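Local coordinates for putative prephenate dehydratase (Streptococcus mutans, PDB 4LUB), which probably catalyses the decarboxylating dehydration of prephenate to 3-phenylpyruvate, a step in the biosynthesis of L-phenylalanine, at residues D66-F69 and H70-I74; A197-L200 and P201-P205; G206-Y209 and K210-T214; E256-S260 and I261-Y265. All blocks are in the same frame, centred on the assembly; numbering follows the deposited sequence.

Interaction 1 (D66-F69 and H70-I74)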
loop_
_atom_site.group_PDB
_atom_site.type_symbol
_atom_site.label_atom_id
_atom_site.label_comp_id
_atom_site.label_asym_id
_atom_site.label_seq_id
_atom_site.Cartn_x
_atom_site.Cartn_y
_atom_site.Cartn_z
ATOM N N ASP B 66 -2.284 1.527 -10.815
ATOM C CA ASP B 66 -3.630 1.995 -11.164
ATOM C C ASP B 66 -3.922 1.842 -12.658
ATOM O O ASP B 66 -4.986 1.358 -13.041
ATOM C CB ASP B 66 -3.861 3.455 -10.732
ATOM C CG ASP B 66 -3.678 3.662 -9.231
ATOM O OD1 ASP B 66 -3.870 2.693 -8.466
ATOM O OD2 ASP B 66 -3.375 4.801 -8.816
ATOM N N TYR B 67 -3.004 2.291 -13.503
ATOM C CA TYR B 67 -3.182 2.126 -14.943
ATOM C C TYR B 67 -3.259 0.654 -15.376
ATOM O O TYR B 67 -4.145 0.280 -16.142
ATOM C CB TYR B 67 -2.082 2.835 -15.726
ATOM C CG TYR B 67 -2.520 3.046 -17.155
ATOM C CD1 TYR B 67 -3.298 4.143 -17.502
ATOM C CD2 TYR B 67 -2.197 2.130 -18.144
ATOM C CE1 TYR B 67 -3.730 4.332 -18.806
ATOM C CE2 TYR B 67 -2.621 2.310 -19.448
ATOM C CZ TYR B 67 -3.384 3.409 -19.772
ATOM O OH TYR B 67 -3.804 3.587 -21.066
ATOM N N LEU B 68 -2.300 -0.154 -14.935
ATOM C CA LEU B 68 -2.298 -1.585 -15.237
ATOM C C LEU B 68 -3.547 -2.342 -14.789
ATOM O O LEU B 68 -4.004 -3.242 -15.493
ATOM C CB LEU B 68 -1.058 -2.257 -14.635
ATOM C CG LEU B 68 0.102 -2.607 -15.582
ATOM C CD1 LEU B 68 0.266 -1.677 -16.770
ATOM C CD2 LEU B 68 1.408 -2.820 -14.811
ATOM N N PHE B 69 -4.095 -2.003 -13.630
ATOM C CA PHE B 69 -5.329 -2.648 -13.199
ATOM C C PHE B 69 -6.563 -2.152 -13.942
ATOM O O PHE B 69 -7.275 -2.950 -14.539
ATOM C CB PHE B 69 -5.551 -2.476 -11.695
ATOM C CG PHE B 69 -6.856 -3.057 -11.210
ATOM C CD1 PHE B 69 -6.994 -4.419 -11.028
ATOM C CD2 PHE B 69 -7.931 -2.239 -10.906
ATOM C CE1 PHE B 69 -8.187 -4.965 -10.579
ATOM C CE2 PHE B 69 -9.127 -2.774 -10.446
ATOM C CZ PHE B 69 -9.254 -4.136 -10.288
ATOM N N HIS B 70 -6.812 -0.843 -13.898
ATOM C CA HIS B 70 -8.052 -0.262 -14.422
ATOM C C HIS B 70 -8.176 -0.292 -15.938
ATOM O O HIS B 70 -9.253 -0.541 -16.476
ATOM C CB HIS B 70 -8.189 1.192 -13.958
ATOM C CG HIS B 70 -8.374 1.348 -12.479
ATOM N ND1 HIS B 70 -9.492 0.886 -11.817
ATOM C CD2 HIS B 70 -7.583 1.912 -11.535
ATOM C CE1 HIS B 70 -9.385 1.163 -10.529
ATOM N NE2 HIS B 70 -8.234 1.782 -10.330
ATOM N N GLN B 71 -7.078 -0.029 -16.630
ATOM C CA GLN B 71 -7.168 0.319 -18.041
ATOM C C GLN B 71 -6.455 -0.647 -18.971
ATOM O O GLN B 71 -6.982 -0.982 -20.029
ATOM C CB GLN B 71 -6.649 1.739 -18.260
ATOM C CG GLN B 71 -7.704 2.783 -17.983
ATOM C CD GLN B 71 -8.898 2.636 -18.905
ATOM O OE1 GLN B 71 -8.749 2.314 -20.086
ATOM N NE2 GLN B 71 -10.093 2.838 -18.363
ATOM N N ALA B 72 -5.254 -1.077 -18.603
ATOM C CA ALA B 72 -4.461 -1.862 -19.537
ATOM C C ALA B 72 -4.817 -3.349 -19.568
ATOM O O ALA B 72 -5.240 -3.931 -18.570
ATOM C CB ALA B 72 -2.987 -1.691 -19.209
ATOM N N LYS B 73 -4.585 -3.947 -20.731
ATOM C CA LYS B 73 -4.720 -5.376 -20.968
ATOM C C LYS B 73 -3.346 -5.800 -21.483
ATOM O O LYS B 73 -3.147 -6.144 -22.649
ATOM C CB LYS B 73 -5.879 -5.669 -21.944
ATOM C CG LYS B 73 -5.849 -6.989 -22.732
ATOM C CD LYS B 73 -5.798 -8.225 -21.854
ATOM C CE LYS B 73 -5.587 -9.464 -22.713
ATOM N NZ LYS B 73 -4.143 -9.799 -22.859
ATOM N N ILE B 74 -2.373 -5.653 -20.595
ATOM C CA ILE B 74 -0.975 -5.920 -20.884
ATOM C C ILE B 74 -0.394 -6.568 -19.630
ATOM O O ILE B 74 -0.918 -6.361 -18.539
ATOM C CB ILE B 74 -0.228 -4.618 -21.256
ATOM C CG1 ILE B 74 1.174 -4.900 -21.767
ATOM C CG2 ILE B 74 -0.166 -3.662 -20.065
ATOM C CD1 ILE B 74 1.926 -3.637 -22.074
HETATM O O HOH W 1 -6.628 3.145 -8.054
#
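Phe69 and His70 are turned differently about their first torsions: CG of Phe69 lies anti to the backbone N (chi1 177°), whereas CG of His70 lies anti to its carbonyl carbon (chi1 -66°). The two rings therefore meet edge to face, Phe69 pointing its CD2 edge at the imidazole face, with centroids 5.1 Å apart and planes 78° from one another. On the imidazole rim a water lies in the ring plane, 3.1 Å from His70 NE2, and gives a weak bond to Asp66 OD1; the stronger partner of that carboxylate is Arg228, in a salt bridge through OD2.

On another side of the helix end, Gln71 CB sits over a face of the Tyr67 ring, a CH-pi contact 4.0 Å from the centroid; beyond it the chain bends at chi2 and its end leads away. Ala72 CB touches the same ring obliquely at CE2. This is the C-terminal end of helix 62-70. The regular bond from His70 N to Asp66 O is followed by a forked one: Tyr67 O accepts from both Gln71 N and Ala72 N, each at 3.0 Å, as the chain leaves the helix. Farther on, Leu68 CD1 meets Ile74 CG2 at 3.9 Å.

Lys266 NZ donates hydrogen bonds to the carbonyl oxygens of Leu68, Phe69 and Ala72, so a positive charge sits at this helix end, where the dipole would probably welcome it. Tyr67 leans on helix 34-42 and bonds through OH to Glu42, Leu68 and Ile74 pack on strand 172-179, and Phe69 reaches Ala197 and Thr199 of strand 189-199 and stacks with Phe238.

Interaction 2 (A197-L200 and P201-P205); sequences ALTL and PDNLP
Leu200 and Asn203 join across the type II beta turn that carries the chain out of strand 189-199, the first strand of the ACT domain, toward helix 208-216; this is the opening beta-to-alpha connection of the ACT fold. Polar contacts come first. Asn203 N donates to Leu200 O at 2.8 Å, but the bond is bent, with an N-H...O angle of 132°, and the donor stands above the carbonyl plane. Pro201 and Asp202 are the two corners of the turn, proline at the first and the positive phi of Asp202 (64°) at the second. A second, weak backbone bond runs from Leu204 N to Pro201 O.

Water extends the grip. One molecule accepts from Leu200 N at 2.8 Å and from Asn203 ND2, tying the amide end of Asn203 back to the residue just past the strand end. With CG beside its own backbone N, the Asn203 side chain turns back so that ND2 passes close to Thr199 CB.

Apolar contacts fall to Leu200. Its CB lies against Pro201 CD, and its CD1 branch extends toward the start of the helical region, touching Pro205 CA. Around it, Leu200 also packs on Phe239 of strand 237-244, Asn203 touches Leu230 and Glu236, and Pro205 rests on Thr223 of the second subunit. The tightest approach made by the leucine methyls is to a backbone oxygen: CD1 of Leu200 comes within 3.1 Å of Leu204 O.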
loop_
_atom_site.group_PDB
_atom_site.type_symbol
_atom_site.label_atom_id
_atom_site.label_comp_id
_atom_site.label_asym_id
_atom_site.label_seq_id
_atom_site.Cartn_x
_atom_site.Cartn_y
_atom_site.Cartn_z
ATOM N N ALA B 197 -3.809 -8.724 -9.222
ATOM C CA ALA B 197 -4.678 -7.731 -8.618
ATOM C C ALA B 197 -5.990 -8.408 -8.222
ATOM O O ALA B 197 -6.711 -8.914 -9.082
ATOM C CB ALA B 197 -4.921 -6.564 -9.577
ATOM N N LEU B 198 -6.284 -8.445 -6.924
ATOM C CA LEU B 198 -7.496 -9.104 -6.431
ATOM C C LEU B 198 -8.539 -8.095 -5.996
ATOM O O LEU B 198 -8.213 -7.070 -5.393
ATOM C CB LEU B 198 -7.221 -10.032 -5.243
ATOM C CG LEU B 198 -6.129 -11.095 -5.197
ATOM C CD1 LEU B 198 -5.974 -11.544 -3.761
ATOM C CD2 LEU B 198 -6.505 -12.270 -6.056
ATOM N N THR B 199 -9.794 -8.402 -6.299
ATOM C CA THR B 199 -10.928 -7.732 -5.677
ATOM C C THR B 199 -11.733 -8.776 -4.912
ATOM O O THR B 199 -11.816 -9.935 -5.321
ATOM C CB THR B 199 -11.815 -7.015 -6.692
ATOM O OG1 THR B 199 -12.132 -7.909 -7.766
ATOM C CG2 THR B 199 -11.084 -5.808 -7.256
ATOM N N LEU B 200 -12.315 -8.371 -3.794
ATOM C CA LEU B 200 -12.959 -9.322 -2.913
ATOM C C LEU B 200 -14.482 -9.256 -3.084
ATOM O O LEU B 200 -14.998 -8.271 -3.604
ATOM C CB LEU B 200 -12.539 -9.018 -1.472
ATOM C CG LEU B 200 -11.019 -9.167 -1.292
ATOM C CD1 LEU B 200 -10.538 -8.475 -0.033
ATOM C CD2 LEU B 200 -10.566 -10.619 -1.328
ATOM N N PRO B 201 -15.202 -10.312 -2.664
ATOM C CA PRO B 201 -16.671 -10.293 -2.735
ATOM C C PRO B 201 -17.241 -9.216 -1.820
ATOM O O PRO B 201 -16.838 -9.133 -0.656
ATOM C CB PRO B 201 -17.076 -11.695 -2.262
ATOM C CG PRO B 201 -15.878 -12.535 -2.491
ATOM C CD PRO B 201 -14.691 -11.641 -2.289
ATOM N N ASP B 202 -18.143 -8.402 -2.362
ATOM C CA ASP B 202 -18.683 -7.215 -1.693
ATOM C C ASP B 202 -17.572 -6.197 -1.456
ATOM O O ASP B 202 -17.722 -5.294 -0.633
ATOM C CB ASP B 202 -19.371 -7.566 -0.365
ATOM C CG ASP B 202 -20.542 -8.506 -0.546
ATOM O OD1 ASP B 202 -21.475 -8.164 -1.307
ATOM O OD2 ASP B 202 -20.544 -9.579 0.097
ATOM N N ASN B 203 -16.464 -6.349 -2.184
ATOM C CA ASN B 203 -15.254 -5.553 -1.970
ATOM C C ASN B 203 -14.875 -5.370 -0.495
ATOM O O ASN B 203 -14.364 -4.323 -0.100
ATOM C CB ASN B 203 -15.415 -4.201 -2.655
ATOM C CG ASN B 203 -15.590 -4.340 -4.151
ATOM O OD1 ASN B 203 -16.599 -3.906 -4.709
ATOM N ND2 ASN B 203 -14.623 -4.977 -4.805
ATOM N N LEU B 204 -15.140 -6.405 0.299
ATOM C CA LEU B 204 -14.815 -6.417 1.722
ATOM C C LEU B 204 -13.402 -6.912 2.028
ATOM O O LEU B 204 -13.066 -8.052 1.711
ATOM C CB LEU B 204 -15.801 -7.335 2.451
ATOM C CG LEU B 204 -17.091 -6.885 3.141
ATOM C CD1 LEU B 204 -17.775 -5.682 2.485
ATOM C CD2 LEU B 204 -18.031 -8.088 3.257
ATOM N N PRO B 205 -12.583 -6.066 2.691
ATOM C CA PRO B 205 -11.209 -6.454 3.040
ATOM C C PRO B 205 -11.185 -7.635 4.004
ATOM O O PRO B 205 -10.190 -8.355 4.091
ATOM C CB PRO B 205 -10.628 -5.198 3.698
ATOM C CG PRO B 205 -11.478 -4.076 3.246
ATOM C CD PRO B 205 -12.828 -4.626 2.887
HETATM O O HOH W 2 -12.004 -5.618 -3.186
#

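Interaction 3 (G206-Y209 and K210-T214); sequences GALY and KALST
Lys210 lays its aliphatic chain along the Tyr209 ring, the two side chains running side by side in the same direction. Lys210 CG sits over one face, 3.8 Å from the centroid and 19° off the normal, a CH-pi contact. Farther out the lysine bends at chi4, and NZ makes a weak bond with Tyr209 OH at 3.4 Å. The ring is put there by a chi1 of 83°, which sets CG between the backbone N and the carbonyl carbon, with Lys210 N against the same face as Lys210 CG.

Behind this pair is the first turn of helix 208-216, the first helix of the ACT domain, with Ala207 at the N-cap position. Ala207 O receives weak bonds from Lys210 N and Ala211 N, and a straight bond of 2.9 Å joins Leu212 N to Leu208 O. Tyr209 O is gripped twice by Ser213, by N at 2.8 Å and by OG at 2.7 Å, from opposite faces of the carbonyl plane.

On another side of the helix, Leu208 CD1 meets Leu212 CD1 at 3.9 Å. These leucines face the second subunit: Leu208 packs on its Ile225, while Leu212 and Ser213 each meet their own counterparts there.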
loop_
_atom_site.group_PDB
_atom_site.type_symbol
_atom_site.label_atom_id
_atom_site.label_comp_id
_atom_site.label_asym_id
_atom_site.label_seq_id
_atom_site.Cartn_x
_atom_site.Cartn_y
_atom_site.Cartn_z
ATOM N N GLY B 206 -12.281 -7.810 4.735
ATOM C CA GLY B 206 -12.420 -8.896 5.688
ATOM C C GLY B 206 -12.180 -10.301 5.154
ATOM O O GLY B 206 -11.902 -11.219 5.925
ATOM N N ALA B 207 -12.286 -10.478 3.839
ATOM C CA ALA B 207 -12.150 -11.805 3.228
ATOM C C ALA B 207 -10.773 -11.993 2.616
ATOM O O ALA B 207 -10.535 -12.971 1.913
ATOM C CB ALA B 207 -13.224 -12.020 2.164
ATOM N N LEU B 208 -9.887 -11.033 2.860
ATOM C CA LEU B 208 -8.494 -11.134 2.431
ATOM C C LEU B 208 -7.805 -12.402 2.927
ATOM O O LEU B 208 -7.069 -13.053 2.188
ATOM C CB LEU B 208 -7.697 -9.919 2.902
ATOM C CG LEU B 208 -6.306 -9.798 2.276
ATOM C CD1 LEU B 208 -6.386 -9.877 0.748
ATOM C CD2 LEU B 208 -5.568 -8.537 2.751
ATOM N N TYR B 209 -8.005 -12.719 4.200
ATOM C CA TYR B 209 -7.459 -13.948 4.763
ATOM C C TYR B 209 -7.800 -15.216 3.962
ATOM O O TYR B 209 -6.967 -16.107 3.849
ATOM C CB TYR B 209 -7.904 -14.094 6.217
ATOM C CG TYR B 209 -9.270 -14.682 6.413
ATOM C CD1 TYR B 209 -10.409 -13.908 6.235
ATOM C CD2 TYR B 209 -9.428 -16.012 6.772
ATOM C CE1 TYR B 209 -11.669 -14.437 6.428
ATOM C CE2 TYR B 209 -10.688 -16.556 6.959
ATOM C CZ TYR B 209 -11.805 -15.762 6.785
ATOM O OH TYR B 209 -13.067 -16.287 6.962
ATOM N N LYS B 210 -9.008 -15.290 3.407
ATOM C CA LYS B 210 -9.391 -16.410 2.548
ATOM C C LYS B 210 -8.524 -16.479 1.305
ATOM O O LYS B 210 -8.106 -17.556 0.887
ATOM C CB LYS B 210 -10.854 -16.314 2.114
ATOM C CG LYS B 210 -11.871 -16.346 3.236
ATOM C CD LYS B 210 -13.253 -16.640 2.665
ATOM C CE LYS B 210 -14.353 -16.297 3.656
ATOM N NZ LYS B 210 -14.865 -17.537 4.313
ATOM N N ALA B 211 -8.277 -15.320 0.708
ATOM C CA ALA B 211 -7.442 -15.244 -0.478
ATOM C C ALA B 211 -6.002 -15.640 -0.176
ATOM O O ALA B 211 -5.398 -16.410 -0.914
ATOM C CB ALA B 211 -7.500 -13.832 -1.072
ATOM N N LEU B 212 -5.443 -15.107 0.904
ATOM C CA LEU B 212 -4.089 -15.483 1.304
ATOM C C LEU B 212 -3.936 -16.936 1.768
ATOM O O LEU B 212 -2.913 -17.559 1.497
ATOM C CB LEU B 212 -3.570 -14.540 2.391
ATOM C CG LEU B 212 -2.945 -13.211 1.917
ATOM C CD1 LEU B 212 -3.595 -12.650 0.664
ATOM C CD2 LEU B 212 -2.914 -12.187 3.034
ATOM N N SER B 213 -4.924 -17.464 2.485
ATOM C CA SER B 213 -4.873 -18.863 2.935
ATOM C C SER B 213 -4.775 -19.839 1.771
ATOM O O SER B 213 -4.126 -20.882 1.869
ATOM C CB SER B 213 -6.095 -19.205 3.791
ATOM O OG SER B 213 -6.094 -18.446 4.991
ATOM N N THR B 214 -5.431 -19.483 0.674
ATOM C CA THR B 214 -5.434 -20.271 -0.550
ATOM C C THR B 214 -4.009 -20.581 -1.021
ATOM O O THR B 214 -3.695 -21.704 -1.417
ATOM C CB THR B 214 -6.194 -19.533 -1.667
ATOM O OG1 THR B 214 -7.578 -19.402 -1.307
ATOM C CG2 THR B 214 -6.088 -20.287 -2.956
#

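Interaction 4 (E256-S260 and I261-Y265)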
loop_
_atom_site.group_PDB
_atom_site.type_symbol
_atom_site.label_atom_id
_atom_site.label_comp_id
_atom_site.label_asym_id
_atom_site.label_seq_id
_atom_site.Cartn_x
_atom_site.Cartn_y
_atom_site.Cartn_z
ATOM N N GLU B 256 -7.470 -21.343 -9.383
ATOM C CA GLU B 256 -8.748 -22.053 -9.479
ATOM C C GLU B 256 -9.543 -21.992 -8.172
ATOM O O GLU B 256 -10.749 -21.743 -8.190
ATOM C CB GLU B 256 -8.538 -23.513 -9.906
ATOM C CG GLU B 256 -8.016 -23.682 -11.327
ATOM C CD GLU B 256 -7.964 -25.138 -11.772
ATOM O OE1 GLU B 256 -8.541 -26.004 -11.085
ATOM O OE2 GLU B 256 -7.313 -25.423 -12.797
ATOM N N GLU B 257 -8.885 -22.236 -7.043
ATOM C CA GLU B 257 -9.563 -22.115 -5.752
ATOM C C GLU B 257 -10.097 -20.697 -5.476
ATOM O O GLU B 257 -11.200 -20.543 -4.953
ATOM C CB GLU B 257 -8.655 -22.566 -4.598
ATOM C CG GLU B 257 -9.447 -22.742 -3.299
ATOM C CD GLU B 257 -8.657 -23.321 -2.135
ATOM O OE1 GLU B 257 -7.467 -23.688 -2.293
ATOM O OE2 GLU B 257 -9.245 -23.381 -1.036
ATOM N N LEU B 258 -9.310 -19.670 -5.780
ATOM C CA LEU B 258 -9.812 -18.295 -5.694
ATOM C C LEU B 258 -11.147 -18.136 -6.422
ATOM O O LEU B 258 -12.128 -17.648 -5.845
ATOM C CB LEU B 258 -8.794 -17.301 -6.254
ATOM C CG LEU B 258 -7.504 -17.104 -5.460
ATOM C CD1 LEU B 258 -6.714 -15.933 -6.022
ATOM C CD2 LEU B 258 -7.816 -16.858 -3.996
ATOM N N THR B 259 -11.171 -18.528 -7.693
ATOM C CA THR B 259 -12.403 -18.558 -8.481
ATOM C C THR B 259 -13.546 -19.304 -7.787
ATOM O O THR B 259 -14.657 -18.784 -7.680
ATOM C CB THR B 259 -12.151 -19.173 -9.872
ATOM O OG1 THR B 259 -11.087 -18.454 -10.513
ATOM C CG2 THR B 259 -13.394 -19.055 -10.744
ATOM N N SER B 260 -13.275 -20.518 -7.317
ATOM C CA SER B 260 -14.285 -21.298 -6.607
ATOM C C SER B 260 -14.805 -20.601 -5.349
ATOM O O SER B 260 -15.934 -20.846 -4.933
ATOM C CB SER B 260 -13.728 -22.684 -6.241
ATOM O OG SER B 260 -13.054 -22.660 -4.989
ATOM N N ILE B 261 -13.989 -19.734 -4.755
ATOM C CA ILE B 261 -14.389 -18.972 -3.568
ATOM C C ILE B 261 -15.168 -17.699 -3.958
ATOM O O ILE B 261 -15.803 -17.053 -3.121
ATOM C CB ILE B 261 -13.137 -18.624 -2.694
ATOM C CG1 ILE B 261 -12.597 -19.887 -2.029
ATOM C CG2 ILE B 261 -13.463 -17.677 -1.561
ATOM C CD1 ILE B 261 -11.192 -19.726 -1.483
ATOM N N GLY B 262 -15.138 -17.349 -5.238
ATOM C CA GLY B 262 -15.742 -16.106 -5.683
ATOM C C GLY B 262 -14.840 -14.886 -5.589
ATOM O O GLY B 262 -15.315 -13.755 -5.683
ATOM N N ILE B 263 -13.544 -15.103 -5.393
ATOM C CA ILE B 263 -12.577 -14.008 -5.426
ATOM C C ILE B 263 -12.099 -13.783 -6.856
ATOM O O ILE B 263 -11.650 -14.719 -7.526
ATOM C CB ILE B 263 -11.363 -14.275 -4.503
ATOM C CG1 ILE B 263 -11.810 -14.335 -3.041
ATOM C CG2 ILE B 263 -10.307 -13.186 -4.662
ATOM C CD1 ILE B 263 -10.905 -15.170 -2.166
ATOM N N HIS B 264 -12.189 -12.542 -7.326
ATOM C CA HIS B 264 -11.776 -12.240 -8.688
ATOM C C HIS B 264 -10.363 -11.703 -8.700
ATOM O O HIS B 264 -9.944 -10.999 -7.782
ATOM C CB HIS B 264 -12.710 -11.215 -9.338
ATOM C CG HIS B 264 -14.093 -11.728 -9.593
ATOM N ND1 HIS B 264 -15.212 -11.193 -8.991
ATOM C CD2 HIS B 264 -14.538 -12.716 -10.403
ATOM C CE1 HIS B 264 -16.287 -11.835 -9.415
ATOM N NE2 HIS B 264 -15.905 -12.764 -10.273
ATOM N N TYR B 265 -9.625 -12.052 -9.746
ATOM C CA TYR B 265 -8.239 -11.640 -9.858
ATOM C C TYR B 265 -7.940 -11.255 -11.291
ATOM O O TYR B 265 -8.548 -11.777 -12.221
ATOM C CB TYR B 265 -7.282 -12.744 -9.383
ATOM C CG TYR B 265 -7.359 -14.018 -10.184
ATOM C CD1 TYR B 265 -6.560 -14.206 -11.302
ATOM C CD2 TYR B 265 -8.233 -15.038 -9.822
ATOM C CE1 TYR B 265 -6.628 -15.367 -12.043
ATOM C CE2 TYR B 265 -8.298 -16.209 -10.551
ATOM C CZ TYR B 265 -7.499 -16.367 -11.661
ATOM O OH TYR B 265 -7.556 -17.517 -12.408
HETATM O O HOH W 3 -11.769 -15.894 -10.249
HETATM O O HOH W 4 -9.613 -19.721 -12.379
#
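A Schellman motif ends helix 248-261 and turns the chain into strand 264-274, with Leu258 and Ile263 meeting across it. Gly262 leaves helical angles with a phi of 86°. Its N donates to Thr259 O at 2.9 Å, and Ile263 N reaches back to Leu258 O at 2.9 Å; both donors stand above the carbonyl planes of their acceptors. On the apolar side of the turn, Leu258 CD2 touches Ile263 CD1 at 4.0 Å, clasping the two ends of the motif.

Within the ACT fold this is the junction of the second helix and the last strand. Glu257 O is held twice, by Ile261 N and by Ser260 OG at 2.8 Å; the serine hydroxyl swings back because chi1 is 88°, between backbone N and carbonyl carbon. Glu257 CG touches Ile261 CD1 at 3.9 Å; beyond it the chain runs extended, and OE1 meets Arg218 in a salt bridge and Trp217 in a hydrogen bond.

Thr259 OG1 lies at the edge of the Tyr265 ring, near its plane and 3.6 Å from CE2. Two waters also bind this hydroxyl: one donates to Ile263 O, the other contacts Tyr265 OH at 3.0 Å. Leu258 CD1 approaches Tyr265 CD2 obliquely, and both residues pack on Leu198 of strand 189-199.

Overall arrangement
Along the chain the four contacts come in series, each local: helix ends in interactions 1 and 4, a turn in interaction 2, the first turns of a helix in interaction 3. None nests within or crosses another. Interaction 1 lies in the prephenate dehydratase region, and Phe69 carries it across to the ACT region, its CD1 lying 3.3 Å from Ala197 CB in interaction 2. Interaction 2 leads directly into interaction 3, joining strand 189-199 to helix 208-216, with Leu198 CD1 against Ala211 CB. Interaction 4 returns the second ACT helix to the sheet: His264 pairs with Thr199 of interaction 2, where strands 264-274 and 189-199 are neighbours, and Thr214 of interaction 3 packs on Leu258 and Ile261.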